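Local coordinates for protein 3-dehydroquinate dehydratase (Aquifex aeolicus, PDB 2EGZ) that catalyses the cis-dehydration of 3-dehydroquinate to 3-dehydroshikimate through a Schiff-base intermediate, the third step of the chorismate pathway, and works as a homodimer, at residues L120-N124 and W125-E129. Numbering follows the deposited sequence.
Sequences LTPPN and WIIRE
Pro123 O, at the N-cap position, accepts a bond from Ile127 N at 3.2 Å and a weak one from Ile126 N, while Arg128 N donates to Asn124 O at 2.9 Å, which sets the first turn of helix 124-136. Proline suits this entry: its ring fixes phi, and having no N-H it costs no donor. The N-cap proline and the Pro122 before it both pack against the first turn. Ile126 crosses Pro122 at about a right angle, its CG2 3.7 Å from Pro122 CB, whereas its CD1 lies alongside the Pro123 ring, 3.9 Å from CD. Pro123 CB, for its part, meets the Trp125 indole obliquely, 3.8 Å from Trp125 CD1. Ile127 turns CD1 back to 3.6 Å from Pro122 O, and its branched, apolar chain suits the buried side, where it packs on strand 140-146 and Ile159. Arg128, bent at chi3 (-69°), folds its guanidinium back over the first turn, with Asn124 O beneath one face and NH1 3.5 Å from Asn124 CB. A water at the guanidinium edge accepts from NH1, which also donates to Gln162 OE1. The amide of Asn124 fits here because it works both ways, ND2 donating to that water and OD1 accepting from Arg155. With an alanine in place of Arg128, Gln162 OE1 and the shared water would probably each lose a donor, and Asn124 O the flat group over it. Altogether this is an N-cap proline starting a helix in a beta-alpha unit of the type I dehydroquinase TIM barrel, following strand 110-117, which carries the catalytic His116.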
ATOM      1  N   LEU B 120      -8.236  -0.587  11.050  1.00 13.66           N
ATOM      2  CA  LEU B 120      -9.510  -1.297  11.076  1.00 13.26           C
ATOM      3  C   LEU B 120      -9.441  -2.672  10.432  1.00 13.36           C
ATOM      4  O   LEU B 120      -8.427  -3.052   9.857  1.00 12.02           O
ATOM      5  CB  LEU B 120     -10.556  -0.457  10.329  1.00 15.19           C
ATOM      6  CG  LEU B 120     -10.122  -0.007   8.919  1.00 16.90           C
ATOM      7  CD1 LEU B 120     -10.334  -1.129   7.908  1.00 17.32           C
ATOM      8  CD2 LEU B 120     -10.926   1.216   8.488  1.00 20.26           C
ATOM      9  N   THR B 121     -10.539  -3.413  10.537  1.00 13.20           N
ATOM     10  CA  THR B 121     -10.641  -4.730   9.925  1.00 11.72           C
ATOM     11  C   THR B 121     -11.376  -4.464   8.616  1.00 12.82           C
ATOM     12  O   THR B 121     -12.566  -4.138   8.613  1.00 12.70           O
ATOM     13  CB  THR B 121     -11.455  -5.691  10.804  1.00 13.22           C
ATOM     14  OG1 THR B 121     -10.797  -5.832  12.070  1.00 12.33           O
ATOM     15  CG2 THR B 121     -11.577  -7.063  10.136  1.00 10.33           C
ATOM     16  N   PRO B 122     -10.675  -4.598   7.483  1.00 14.07           N
ATOM     17  CA  PRO B 122     -11.280  -4.351   6.170  1.00 13.94           C
ATOM     18  C   PRO B 122     -12.445  -5.258   5.803  1.00 14.48           C
ATOM     19  O   PRO B 122     -12.647  -6.314   6.414  1.00 14.85           O
ATOM     20  CB  PRO B 122     -10.093  -4.490   5.218  1.00 14.58           C
ATOM     21  CG  PRO B 122      -9.238  -5.522   5.898  1.00 16.84           C
ATOM     22  CD  PRO B 122      -9.293  -5.098   7.347  1.00 14.98           C
ATOM     23  N   PRO B 123     -13.246  -4.840   4.807  1.00 14.07           N
ATOM     24  CA  PRO B 123     -14.408  -5.593   4.326  1.00 13.96           C
ATOM     25  C   PRO B 123     -14.024  -7.022   3.970  1.00 13.08           C
ATOM     26  O   PRO B 123     -12.867  -7.307   3.672  1.00 12.16           O
ATOM     27  CB  PRO B 123     -14.849  -4.791   3.106  1.00 15.33           C
ATOM     28  CG  PRO B 123     -14.536  -3.394   3.520  1.00 16.49           C
ATOM     29  CD  PRO B 123     -13.155  -3.539   4.118  1.00 14.12           C
ATOM     30  N   ASN B 124     -15.004  -7.917   3.987  1.00 14.24           N
ATOM     31  CA  ASN B 124     -14.742  -9.317   3.696  1.00 14.79           C
ATOM     32  C   ASN B 124     -14.019  -9.600   2.393  1.00 13.72           C
ATOM     33  O   ASN B 124     -13.124 -10.439   2.371  1.00 13.15           O
ATOM     34  CB  ASN B 124     -16.041 -10.122   3.746  1.00 14.44           C
ATOM     35  CG  ASN B 124     -16.717 -10.039   5.098  1.00 15.73           C
ATOM     36  OD1 ASN B 124     -16.077  -9.725   6.104  1.00 15.86           O
ATOM     37  ND2 ASN B 124     -18.010 -10.332   5.133  1.00 16.35           N
ATOM     38  N   TRP B 125     -14.380  -8.909   1.312  1.00 14.52           N
ATOM     39  CA  TRP B 125     -13.733  -9.181   0.033  1.00 15.43           C
ATOM     40  C   TRP B 125     -12.231  -8.926   0.073  1.00 15.14           C
ATOM     41  O   TRP B 125     -11.467  -9.591  -0.631  1.00 14.01           O
ATOM     42  CB  TRP B 125     -14.379  -8.379  -1.108  1.00 18.25           C
ATOM     43  CG  TRP B 125     -14.122  -6.909  -1.079  1.00 21.00           C
ATOM     44  CD1 TRP B 125     -14.878  -5.953  -0.466  1.00 21.81           C
ATOM     45  CD2 TRP B 125     -13.030  -6.221  -1.703  1.00 24.16           C
ATOM     46  NE1 TRP B 125     -14.328  -4.710  -0.676  1.00 23.58           N
ATOM     47  CE2 TRP B 125     -13.195  -4.845  -1.432  1.00 24.49           C
ATOM     48  CE3 TRP B 125     -11.933  -6.634  -2.470  1.00 25.09           C
ATOM     49  CZ2 TRP B 125     -12.296  -3.875  -1.897  1.00 25.89           C
ATOM     50  CZ3 TRP B 125     -11.037  -5.669  -2.935  1.00 27.32           C
ATOM     51  CH2 TRP B 125     -11.229  -4.304  -2.646  1.00 25.50           C
ATOM     52  N   ILE B 126     -11.809  -7.970   0.895  1.00 13.88           N
ATOM     53  CA  ILE B 126     -10.390  -7.661   1.039  1.00 13.81           C
ATOM     54  C   ILE B 126      -9.715  -8.777   1.836  1.00 14.09           C
ATOM     55  O   ILE B 126      -8.619  -9.218   1.494  1.00 14.47           O
ATOM     56  CB  ILE B 126     -10.187  -6.307   1.755  1.00 15.78           C
ATOM     57  CG1 ILE B 126     -10.615  -5.173   0.818  1.00 15.46           C
ATOM     58  CG2 ILE B 126      -8.730  -6.140   2.172  1.00 16.12           C
ATOM     59  CD1 ILE B 126     -10.440  -3.781   1.397  1.00 18.86           C
ATOM     60  N   ILE B 127     -10.372  -9.237   2.897  1.00 11.47           N
ATOM     61  CA  ILE B 127      -9.820 -10.325   3.698  1.00 13.32           C
ATOM     62  C   ILE B 127      -9.588 -11.540   2.800  1.00 12.56           C
ATOM     63  O   ILE B 127      -8.514 -12.145   2.810  1.00 12.68           O
ATOM     64  CB  ILE B 127     -10.786 -10.726   4.839  1.00 12.32           C
ATOM     65  CG1 ILE B 127     -10.875  -9.586   5.853  1.00 12.72           C
ATOM     66  CG2 ILE B 127     -10.317 -12.028   5.499  1.00 14.45           C
ATOM     67  CD1 ILE B 127     -11.906  -9.789   6.940  1.00 11.08           C
ATOM     68  N   ARG B 128     -10.598 -11.887   2.007  1.00 12.76           N
ATOM     69  CA  ARG B 128     -10.491 -13.035   1.115  1.00 13.88           C
ATOM     70  C   ARG B 128      -9.448 -12.849   0.017  1.00 14.33           C
ATOM     71  O   ARG B 128      -8.751 -13.794  -0.344  1.00 14.34           O
ATOM     72  CB  ARG B 128     -11.854 -13.354   0.487  1.00 13.04           C
ATOM     73  CG  ARG B 128     -12.880 -13.896   1.477  1.00 15.01           C
ATOM     74  CD  ARG B 128     -14.128 -14.394   0.751  1.00 15.82           C
ATOM     75  NE  ARG B 128     -14.877 -13.291   0.159  1.00 19.27           N
ATOM     76  CZ  ARG B 128     -15.929 -12.710   0.725  1.00 17.36           C
ATOM     77  NH1 ARG B 128     -16.377 -13.126   1.905  1.00 16.63           N
ATOM     78  NH2 ARG B 128     -16.526 -11.699   0.111  1.00 18.47           N
ATOM     79  N   GLU B 129      -9.341 -11.637  -0.519  1.00 16.65           N
ATOM     80  CA  GLU B 129      -8.364 -11.382  -1.573  1.00 18.11           C
ATOM     81  C   GLU B 129      -6.940 -11.527  -1.052  1.00 17.67           C
ATOM     82  O   GLU B 129      -6.075 -12.074  -1.736  1.00 17.17           O
ATOM     83  CB  GLU B 129      -8.543  -9.986  -2.159  1.00 21.52           C
ATOM     84  CG  GLU B 129      -7.596  -9.712  -3.317  1.00 25.70           C
ATOM     85  CD  GLU B 129      -7.800  -8.343  -3.918  1.00 29.31           C
ATOM     86  OE1 GLU B 129      -8.941  -8.041  -4.327  1.00 31.93           O
ATOM     87  OE2 GLU B 129      -6.821  -7.571  -3.982  1.00 32.41           O
TER
HETATM   88  O   HOH W   1     -19.031 -11.519   2.572  1.00 28.56           O